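Local coordinates for endo-beta-mannanase (Opitutaceae bacterium TAV5, PDB 7BOB), which probably releases mannose from the ends of beta-1,4-linked manno-oligosaccharides, as a homotrimeric family 5 glycoside hydrolase of a termite hindgut bacterium, at residues A[20-25]-A[317-322]; A[56-61]-A[313-318]; A[93-98]-A[146-151]. All blocks are in the same frame, centred on the assembly; numbering follows the deposited sequence.

Contact 1: residues A[20-25]-A[317-322]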
loop_
_atom_site.group_PDB
_atom_site.type_symbol
_atom_site.label_atom_id
_atom_site.label_comp_id
_atom_site.label_asym_id
_atom_site.label_seq_id
_atom_site.Cartn_x
_atom_site.Cartn_y
_atom_site.Cartn_z
ATOM N N VAL A 20 12.657 -39.330 -11.137
ATOM C CA VAL A 20 12.955 -39.209 -9.713
ATOM C C VAL A 20 14.425 -38.832 -9.587
ATOM O O VAL A 20 15.268 -39.315 -10.354
ATOM C CB VAL A 20 12.622 -40.492 -8.912
ATOM C CG1 VAL A 20 11.125 -40.833 -8.990
ATOM C CG2 VAL A 20 13.439 -41.690 -9.379
ATOM N N GLY A 21 14.732 -37.961 -8.633
ATOM C CA GLY A 21 16.096 -37.462 -8.498
ATOM C C GLY A 21 16.101 -36.149 -7.731
ATOM O O GLY A 21 15.213 -35.891 -6.916
ATOM N N ALA A 22 17.116 -35.328 -8.027
ATOM C CA ALA A 22 17.422 -34.138 -7.243
ATOM C C ALA A 22 17.799 -32.982 -8.152
ATOM O O ALA A 22 18.411 -33.168 -9.211
ATOM C CB ALA A 22 18.586 -34.356 -6.262
ATOM N N ASN A 23 17.438 -31.779 -7.712
ATOM C CA ASN A 23 18.076 -30.575 -8.222
ATOM C C ASN A 23 19.511 -30.522 -7.705
ATOM O O ASN A 23 19.780 -30.913 -6.563
ATOM C CB ASN A 23 17.289 -29.338 -7.779
ATOM C CG ASN A 23 15.863 -29.336 -8.307
ATOM O OD1 ASN A 23 15.578 -28.758 -9.361
ATOM N ND2 ASN A 23 14.950 -29.985 -7.570
ATOM N N TYR A 24 20.440 -30.013 -8.532
ATOM C CA TYR A 24 21.862 -30.194 -8.239
ATOM C C TYR A 24 22.686 -28.926 -8.335
ATOM O O TYR A 24 22.659 -28.238 -9.361
ATOM C CB TYR A 24 22.511 -31.218 -9.173
ATOM C CG TYR A 24 23.969 -31.414 -8.848
ATOM C CD1 TYR A 24 24.362 -32.069 -7.684
ATOM C CD2 TYR A 24 24.955 -30.934 -9.690
ATOM C CE1 TYR A 24 25.691 -32.253 -7.378
ATOM C CE2 TYR A 24 26.289 -31.111 -9.398
ATOM C CZ TYR A 24 26.655 -31.768 -8.245
ATOM O OH TYR A 24 28.000 -31.928 -7.984
ATOM N N TRP A 25 23.478 -28.676 -7.286
ATOM C CA TRP A 25 24.691 -27.850 -7.291
ATOM C C TRP A 25 25.737 -28.612 -6.484
ATOM O O TRP A 25 25.394 -29.244 -5.481
ATOM C CB TRP A 25 24.512 -26.460 -6.663
ATOM C CG TRP A 25 23.661 -25.491 -7.405
ATOM C CD1 TRP A 25 22.432 -25.028 -7.021
ATOM C CD2 TRP A 25 23.980 -24.813 -8.624
ATOM N NE1 TRP A 25 21.955 -24.128 -7.939
ATOM C CE2 TRP A 25 22.885 -23.972 -8.934
ATOM C CE3 TRP A 25 25.075 -24.844 -9.491
ATOM C CZ2 TRP A 25 22.855 -23.168 -10.069
ATOM C CZ3 TRP A 25 25.047 -24.029 -10.628
ATOM C CH2 TRP A 25 23.944 -23.205 -10.902
ATOM N N TRP A 317 14.868 -30.911 -3.552
ATOM C CA TRP A 317 15.740 -29.742 -3.415
ATOM C C TRP A 317 16.451 -29.801 -2.068
ATOM O O TRP A 317 15.794 -29.756 -1.030
ATOM C CB TRP A 317 14.973 -28.404 -3.511
ATOM C CG TRP A 317 15.999 -27.315 -3.615
ATOM C CD1 TRP A 317 16.794 -26.829 -2.607
ATOM C CD2 TRP A 317 16.441 -26.676 -4.818
ATOM N NE1 TRP A 317 17.694 -25.908 -3.114
ATOM C CE2 TRP A 317 17.495 -25.794 -4.466
ATOM C CE3 TRP A 317 16.030 -26.738 -6.153
ATOM C CZ2 TRP A 317 18.158 -25.004 -5.407
ATOM C CZ3 TRP A 317 16.702 -25.947 -7.099
ATOM C CH2 TRP A 317 17.749 -25.100 -6.715
ATOM N N CYS A 318 17.781 -29.854 -2.067
ATOM C CA CYS A 318 18.620 -30.093 -3.238
ATOM C C CYS A 318 19.580 -31.249 -2.851
ATOM O O CYS A 318 19.509 -31.777 -1.726
ATOM C CB CYS A 318 19.374 -28.815 -3.640
ATOM S SG CYS A 318 20.496 -28.266 -2.335
ATOM N N PHE A 319 20.471 -31.660 -3.756
ATOM C CA PHE A 319 21.136 -32.945 -3.559
ATOM C C PHE A 319 22.079 -32.917 -2.361
ATOM O O PHE A 319 22.038 -33.816 -1.515
ATOM C CB PHE A 319 21.889 -33.366 -4.815
ATOM C CG PHE A 319 22.452 -34.772 -4.736
ATOM C CD1 PHE A 319 21.629 -35.849 -4.395
ATOM C CD2 PHE A 319 23.794 -35.012 -4.968
ATOM C CE1 PHE A 319 22.145 -37.155 -4.306
ATOM C CE2 PHE A 319 24.328 -36.303 -4.896
ATOM C CZ PHE A 319 23.498 -37.384 -4.559
ATOM N N LYS A 320 22.936 -31.899 -2.276
ATOM C CA LYS A 320 24.000 -31.812 -1.283
ATOM C C LYS A 320 23.778 -30.620 -0.367
ATOM O O LYS A 320 23.168 -29.621 -0.765
ATOM C CB LYS A 320 25.379 -31.638 -1.942
ATOM C CG LYS A 320 25.893 -32.871 -2.711
ATOM C CD LYS A 320 26.212 -34.018 -1.770
ATOM C CE LYS A 320 27.647 -33.960 -1.270
ATOM N NZ LYS A 320 28.591 -34.585 -2.231
ATOM N N ASP A 321 24.302 -30.718 0.855
ATOM C CA ASP A 321 24.562 -29.508 1.620
ATOM C C ASP A 321 25.601 -28.668 0.868
ATOM O O ASP A 321 26.471 -29.201 0.165
ATOM C CB ASP A 321 25.059 -29.840 3.031
ATOM C CG ASP A 321 23.986 -30.517 3.908
ATOM O OD1 ASP A 321 22.771 -30.321 3.680
ATOM O OD2 ASP A 321 24.378 -31.270 4.828
ATOM N N ILE A 322 25.497 -27.350 0.993
ATOM C CA ILE A 322 26.354 -26.439 0.233
ATOM C C ILE A 322 27.027 -25.492 1.218
ATOM O O ILE A 322 26.440 -24.464 1.578
ATOM C CB ILE A 322 25.537 -25.676 -0.817
ATOM C CG1 ILE A 322 24.872 -26.662 -1.785
ATOM C CG2 ILE A 322 26.399 -24.604 -1.541
ATOM C CD1 ILE A 322 23.834 -26.025 -2.669
HETATM O O HOH W 1 23.040 -29.790 -4.302
#
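Trp317 sets the CE3–CZ3 side of its indole against Asn23, with CE3 3.3 Å from Asn23 CB. The two side chains cross at about a right angle, and the amide and ring planes lie 35° apart. Asn23 OD1 takes a hydrogen bond from Arg58 NH1, while its ND2 gives to the backbone of Trp316 and Gln280. The peptide from Trp317 to Cys318 is cis, which folds Cys318 CB back over one face of the indole, toward its rim. Phe319 N then donates to Asn23 O (3.0 Å), a bond bent at the hydrogen (133°). Phe319 CB packs 3.7 Å from Ala22 CB, and CG, opposite the backbone N (chi1 -173°), takes the ring off between Ala22 and the Tyr24 ring. At Lys320 a water bridges the chains, accepting from Lys320 N (2.9 Å) and donating to Trp25 O (2.7 Å); Lys320 NZ forms a salt bridge with Asp45, and Tyr24 OH hydrogen-bonds the same carboxylate. Ile322 CD1 touches Trp25 CB at 4.1 Å. A cis-peptide tryptophan just past the last strand of a (beta/alpha)8 barrel is a hallmark of family 5 active sites, where it probably lines the sugar pocket.

Contact 2: residues A[56-61]-A[313-318]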
loop_
_atom_site.group_PDB
_atom_site.type_symbol
_atom_site.label_atom_id
_atom_site.label_comp_id
_atom_site.label_asym_id
_atom_site.label_seq_id
_atom_site.Cartn_x
_atom_site.Cartn_y
_atom_site.Cartn_z
ATOM N N THR A 56 16.921 -39.043 -13.066
ATOM C CA THR A 56 16.941 -37.693 -13.617
ATOM C C THR A 56 17.745 -36.764 -12.708
ATOM O O THR A 56 17.893 -36.998 -11.506
ATOM C CB THR A 56 15.529 -37.120 -13.784
ATOM O OG1 THR A 56 14.823 -37.282 -12.555
ATOM C CG2 THR A 56 14.750 -37.846 -14.877
ATOM N N VAL A 57 18.277 -35.695 -13.298
ATOM C CA VAL A 57 18.963 -34.672 -12.523
ATOM C C VAL A 57 18.628 -33.337 -13.164
ATOM O O VAL A 57 18.792 -33.171 -14.380
ATOM C CB VAL A 57 20.488 -34.893 -12.439
ATOM C CG1 VAL A 57 21.155 -34.978 -13.840
ATOM C CG2 VAL A 57 21.155 -33.809 -11.546
ATOM N N ARG A 58 18.090 -32.412 -12.364
ATOM C CA ARG A 58 17.829 -31.053 -12.814
ATOM C C ARG A 58 19.031 -30.178 -12.477
ATOM O O ARG A 58 19.508 -30.175 -11.334
ATOM C CB ARG A 58 16.571 -30.487 -12.158
ATOM C CG ARG A 58 16.256 -29.051 -12.569
ATOM C CD ARG A 58 14.837 -28.691 -12.211
ATOM N NE ARG A 58 14.451 -27.334 -12.593
ATOM C CZ ARG A 58 14.077 -26.377 -11.729
ATOM N NH1 ARG A 58 14.076 -26.596 -10.414
ATOM N NH2 ARG A 58 13.702 -25.192 -12.180
ATOM N N PHE A 59 19.528 -29.452 -13.468
ATOM C CA PHE A 59 20.634 -28.547 -13.223
ATOM C C PHE A 59 20.433 -27.280 -14.048
ATOM O O PHE A 59 19.583 -27.218 -14.943
ATOM C CB PHE A 59 21.981 -29.235 -13.498
ATOM C CG PHE A 59 22.217 -29.591 -14.939
ATOM C CD1 PHE A 59 22.172 -30.914 -15.356
ATOM C CD2 PHE A 59 22.542 -28.619 -15.875
ATOM C CE1 PHE A 59 22.411 -31.260 -16.670
ATOM C CE2 PHE A 59 22.787 -28.966 -17.210
ATOM C CZ PHE A 59 22.710 -30.279 -17.600
ATOM N N PHE A 60 21.232 -26.264 -13.754
ATOM C CA PHE A 60 20.910 -24.909 -14.169
ATOM C C PHE A 60 22.022 -24.326 -15.022
ATOM O O PHE A 60 23.180 -24.257 -14.592
ATOM C CB PHE A 60 20.630 -24.067 -12.928
ATOM C CG PHE A 60 19.694 -24.744 -12.001
ATOM C CD1 PHE A 60 18.338 -24.763 -12.271
ATOM C CD2 PHE A 60 20.172 -25.470 -10.918
ATOM C CE1 PHE A 60 17.445 -25.434 -11.423
ATOM C CE2 PHE A 60 19.307 -26.141 -10.085
ATOM C CZ PHE A 60 17.941 -26.129 -10.341
ATOM N N VAL A 61 21.661 -23.921 -16.235
ATOM C CA VAL A 61 22.581 -23.255 -17.147
ATOM C C VAL A 61 22.558 -21.778 -16.773
ATOM O O VAL A 61 21.665 -21.034 -17.190
ATOM C CB VAL A 61 22.178 -23.516 -18.610
ATOM C CG1 VAL A 61 23.166 -22.895 -19.581
ATOM C CG2 VAL A 61 22.076 -25.030 -18.861
ATOM N N GLY A 313 6.286 -37.029 -11.459
ATOM C CA GLY A 313 7.709 -37.112 -11.185
ATOM C C GLY A 313 8.081 -36.269 -9.984
ATOM O O GLY A 313 7.298 -35.408 -9.568
ATOM N N TYR A 314 9.254 -36.520 -9.398
ATOM C CA TYR A 314 9.587 -36.012 -8.067
ATOM C C TYR A 314 11.074 -35.711 -8.016
ATOM O O TYR A 314 11.894 -36.625 -8.150
ATOM C CB TYR A 314 9.207 -37.019 -6.963
ATOM C CG TYR A 314 7.818 -37.582 -7.142
ATOM C CD1 TYR A 314 6.717 -37.047 -6.455
ATOM C CD2 TYR A 314 7.600 -38.645 -8.013
ATOM C CE1 TYR A 314 5.448 -37.561 -6.646
ATOM C CE2 TYR A 314 6.351 -39.152 -8.214
ATOM C CZ TYR A 314 5.274 -38.617 -7.535
ATOM O OH TYR A 314 4.038 -39.170 -7.766
ATOM N N LEU A 315 11.416 -34.442 -7.810
ATOM C CA LEU A 315 12.803 -33.994 -7.749
ATOM C C LEU A 315 13.019 -33.219 -6.458
ATOM O O LEU A 315 12.376 -32.189 -6.229
ATOM C CB LEU A 315 13.167 -33.124 -8.960
ATOM C CG LEU A 315 12.961 -33.766 -10.334
ATOM C CD1 LEU A 315 13.330 -32.785 -11.428
ATOM C CD2 LEU A 315 13.790 -35.032 -10.440
ATOM N N TRP A 316 13.922 -33.715 -5.628
ATOM C CA TRP A 316 14.195 -33.116 -4.338
ATOM C C TRP A 316 15.057 -31.857 -4.480
ATOM O O TRP A 316 15.871 -31.738 -5.400
ATOM C CB TRP A 316 14.883 -34.153 -3.459
ATOM C CG TRP A 316 15.518 -33.617 -2.241
ATOM C CD1 TRP A 316 16.791 -33.139 -2.117
ATOM C CD2 TRP A 316 14.927 -33.535 -0.947
ATOM N NE1 TRP A 316 17.029 -32.766 -0.821
ATOM C CE2 TRP A 316 15.895 -32.993 -0.081
ATOM C CE3 TRP A 316 13.675 -33.881 -0.432
ATOM C CZ2 TRP A 316 15.641 -32.761 1.273
ATOM C CZ3 TRP A 316 13.426 -33.660 0.914
ATOM C CH2 TRP A 316 14.409 -33.115 1.752
ATOM N N TRP A 317 14.868 -30.911 -3.552
ATOM C CA TRP A 317 15.740 -29.742 -3.415
ATOM C C TRP A 317 16.451 -29.801 -2.068
ATOM O O TRP A 317 15.794 -29.756 -1.030
ATOM C CB TRP A 317 14.973 -28.404 -3.511
ATOM C CG TRP A 317 15.999 -27.315 -3.615
ATOM C CD1 TRP A 317 16.794 -26.829 -2.607
ATOM C CD2 TRP A 317 16.441 -26.676 -4.818
ATOM N NE1 TRP A 317 17.694 -25.908 -3.114
ATOM C CE2 TRP A 317 17.495 -25.794 -4.466
ATOM C CE3 TRP A 317 16.030 -26.738 -6.153
ATOM C CZ2 TRP A 317 18.158 -25.004 -5.407
ATOM C CZ3 TRP A 317 16.702 -25.947 -7.099
ATOM C CH2 TRP A 317 17.749 -25.100 -6.715
ATOM N N CYS A 318 17.781 -29.854 -2.067
ATOM C CA CYS A 318 18.620 -30.093 -3.238
ATOM C C CYS A 318 19.580 -31.249 -2.851
ATOM O O CYS A 318 19.509 -31.777 -1.726
ATOM C CB CYS A 318 19.374 -28.815 -3.640
ATOM S SG CYS A 318 20.496 -28.266 -2.335
#
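Phe60 and Trp317 meet obliquely, the Phe60 ring and the six-membered ring of Trp317 tilted by 41°, their centroids 5.7 Å apart. The touch is made by the far ends of both rings, Phe60 CZ lying 3.5 Å from Trp317 CZ3. Arg58 sits in the corner beside them. With CG opposite the backbone N (chi1 179°) and the chain extended from there to NE, its guanidinium is carried far enough to lie with one face under Phe60 CE1, and its NH1 lies near the plane of the indole at the edge, 4.3 Å from Trp317 CZ3. Salt bridges to Asp152 and Glu281 and hydrogen bonds to Asn23 and Asn155 fix the rotation of this buried charge. All this happens inside a (beta/alpha)8 barrel: strands 56-62 and 311-316 are not neighbours but flank strand 20-23, so they meet through inward-pointing side chains, with the CA atoms of Arg58 and Leu315 7.7 Å apart. Deeper in the barrel Leu315 spreads its two methyls over the other strand. CD1 rests 4.0 Å from Arg58 CB, and CD2 comes within 3.3 Å of Thr56 OG1, the leucine and threonine side chains crossing at about a right angle. That approach is packing; the hydroxyl makes a weak hydrogen bond with Val20 O on the strand in between.

Contact 3: residues A[93-98]-A[146-151]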
loop_
_atom_site.group_PDB
_atom_site.type_symbol
_atom_site.label_atom_id
_atom_site.label_comp_id
_atom_site.label_asym_id
_atom_site.label_seq_id
_atom_site.Cartn_x
_atom_site.Cartn_y
_atom_site.Cartn_z
ATOM N N LEU A 93 21.284 -41.139 -15.875
ATOM C CA LEU A 93 20.580 -39.956 -15.396
ATOM C C LEU A 93 20.197 -39.114 -16.606
ATOM O O LEU A 93 21.067 -38.739 -17.405
ATOM C CB LEU A 93 21.457 -39.165 -14.426
ATOM C CG LEU A 93 21.938 -39.971 -13.219
ATOM C CD1 LEU A 93 23.008 -39.192 -12.478
ATOM C CD2 LEU A 93 20.770 -40.327 -12.297
ATOM N N ARG A 94 18.895 -38.849 -16.758
ATOM C CA ARG A 94 18.377 -37.951 -17.786
ATOM C C ARG A 94 18.486 -36.512 -17.292
ATOM O O ARG A 94 17.841 -36.136 -16.305
ATOM C CB ARG A 94 16.923 -38.294 -18.150
ATOM C CG ARG A 94 16.687 -39.781 -18.457
ATOM C CD ARG A 94 15.283 -40.074 -19.011
ATOM N NE ARG A 94 15.131 -39.587 -20.382
ATOM C CZ ARG A 94 14.868 -40.357 -21.439
ATOM N NH1 ARG A 94 14.719 -41.678 -21.302
ATOM N NH2 ARG A 94 14.759 -39.791 -22.645
ATOM N N PRO A 95 19.303 -35.684 -17.937
ATOM C CA PRO A 95 19.444 -34.296 -17.482
ATOM C C PRO A 95 18.186 -33.491 -17.767
ATOM O O PRO A 95 17.547 -33.640 -18.810
ATOM C CB PRO A 95 20.636 -33.775 -18.293
ATOM C CG PRO A 95 20.695 -34.673 -19.505
ATOM C CD PRO A 95 20.202 -36.013 -19.058
ATOM N N GLN A 96 17.824 -32.624 -16.830
ATOM C CA GLN A 96 16.746 -31.668 -17.066
ATOM C C GLN A 96 17.388 -30.298 -16.961
ATOM O O GLN A 96 17.489 -29.733 -15.863
ATOM C CB GLN A 96 15.582 -31.840 -16.089
ATOM C CG GLN A 96 14.405 -30.941 -16.434
ATOM C CD GLN A 96 13.213 -31.140 -15.499
ATOM O OE1 GLN A 96 13.008 -30.371 -14.565
ATOM N NE2 GLN A 96 12.438 -32.194 -15.742
ATOM N N PRO A 97 17.885 -29.751 -18.068
ATOM C CA PRO A 97 18.636 -28.494 -18.000
ATOM C C PRO A 97 17.688 -27.314 -17.969
ATOM O O PRO A 97 16.683 -27.286 -18.683
ATOM C CB PRO A 97 19.474 -28.511 -19.291
ATOM C CG PRO A 97 18.606 -29.247 -20.264
ATOM C CD PRO A 97 17.809 -30.278 -19.445
ATOM N N SER A 98 18.014 -26.331 -17.134
ATOM C CA SER A 98 17.173 -25.153 -16.936
ATOM C C SER A 98 17.921 -23.949 -17.480
ATOM O O SER A 98 19.043 -23.674 -17.041
ATOM C CB SER A 98 16.833 -24.979 -15.455
ATOM O OG SER A 98 15.918 -23.915 -15.238
ATOM N N THR A 146 17.434 -37.229 -27.208
ATOM C CA THR A 146 16.641 -38.364 -26.771
ATOM C C THR A 146 16.986 -38.817 -25.364
ATOM O O THR A 146 16.334 -39.719 -24.848
ATOM C CB THR A 146 16.824 -39.557 -27.721
ATOM O OG1 THR A 146 18.196 -39.966 -27.676
ATOM C CG2 THR A 146 16.463 -39.172 -29.156
ATOM N N HIS A 147 18.002 -38.242 -24.732
ATOM C CA HIS A 147 18.321 -38.629 -23.365
ATOM C C HIS A 147 17.974 -37.542 -22.356
ATOM O O HIS A 147 18.339 -37.651 -21.181
ATOM C CB HIS A 147 19.791 -39.019 -23.271
ATOM C CG HIS A 147 20.186 -40.026 -24.308
ATOM N ND1 HIS A 147 19.591 -41.270 -24.400
ATOM C CD2 HIS A 147 21.063 -39.949 -25.336
ATOM C CE1 HIS A 147 20.111 -41.930 -25.419
ATOM N NE2 HIS A 147 21.013 -41.154 -26.000
ATOM N N LEU A 148 17.268 -36.505 -22.785
ATOM C CA LEU A 148 16.845 -35.462 -21.867
ATOM C C LEU A 148 15.613 -35.908 -21.093
ATOM O O LEU A 148 14.944 -36.882 -21.441
ATOM C CB LEU A 148 16.538 -34.175 -22.628
ATOM C CG LEU A 148 17.733 -33.615 -23.383
ATOM C CD1 LEU A 148 17.343 -32.331 -24.086
ATOM C CD2 LEU A 148 18.873 -33.400 -22.415
ATOM N N CYS A 149 15.337 -35.196 -20.009
ATOM C CA CYS A 149 14.047 -35.294 -19.344
ATOM C C CYS A 149 13.338 -33.965 -19.521
ATOM O O CYS A 149 13.053 -33.278 -18.531
ATOM C CB CYS A 149 14.212 -35.653 -17.868
ATOM S SG CYS A 149 12.642 -35.916 -16.949
ATOM N N GLY A 150 13.091 -33.565 -20.765
ATOM C CA GLY A 150 12.531 -32.257 -21.043
ATOM C C GLY A 150 13.561 -31.146 -20.912
ATOM O O GLY A 150 14.629 -31.304 -20.328
ATOM N N ILE A 151 13.230 -29.994 -21.484
ATOM C CA ILE A 151 14.027 -28.783 -21.325
ATOM C C ILE A 151 13.254 -27.815 -20.432
ATOM O O ILE A 151 12.115 -27.448 -20.742
ATOM C CB ILE A 151 14.372 -28.145 -22.678
ATOM C CG1 ILE A 151 15.246 -29.118 -23.499
ATOM C CG2 ILE A 151 15.047 -26.773 -22.467
ATOM C CD1 ILE A 151 15.339 -28.769 -24.968
#
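Gln96 and Cys149 supply one of the two well-defined hydrogen bonds here. Gln96 NE2 donates to Cys149 O at 3.1 Å, with the oxygen close to the plane of the side-chain amide and the C=O pointing almost straight at the nitrogen. CG lies opposite the backbone N (chi1 -174°) and the chain stays extended beyond it, which carries the amide along the loop to that carbonyl; its OE1 accepts from Gln280 NE2, so both ends of this buried amide are engaged. The other is a backbone bond, Cys149 N to Pro95 O, 3.0 Å. Arg94, bent at chi3, turns its guanidinium toward Leu148 O. NE and NH2 both appear to donate to that oxygen, but its position is less sure, and these bonds are best taken as doubtful.

Weaker contacts run to carbonyls of the loop. Pro95 and Pro97 have no N-H to offer, and ring carbons meet the oxygens instead: Pro95 CD is 3.3 Å from His147 O and Pro97 CD 3.5 Å from Gly150 O. A CA-H...O contact from Arg94 CA (3.4 Å) also reaches His147 O.

In the apolar part, Leu148 CD2 packs 3.7 Å from Pro95 CG, the two side chains crossing at about a right angle, and lies 4.4 Å from Pro97 CD. Cys149 CB makes a close approach to Arg94 CB, at 3.8 Å.

The pairing belongs to the beta-alpha-beta crossover of a (beta/alpha)8 barrel: strand 94-101 leads through helix 124-141 into strand 151-154, and the loop 146-150 enters that parallel neighbour alongside the first.

In the fold
All three contacts belong to one eight-stranded parallel barrel. Contacts 1 and 2, with centres 6 Å apart, share Trp317 and Cys318 and are joined by the probable hydrogen bonds Asn23 OD1 to Arg58 NH1 and Asn23 N to Trp316 O, both 2.8 Å. Contact 3 lies on the next strand beyond 56-62, its centre 10 Å from contact 2; Val57 O and Gln96 N, 2.7 Å apart, probably link the strands. From contact 1 its centre is 15 Å away, without touching. Contacts 1 and 2 both border Glu281, which by its place on strand 277-282 is probably the family 5 nucleophile; contact 3 reaches it less directly, Gln96 OE1 accepting from Gln280 just before it.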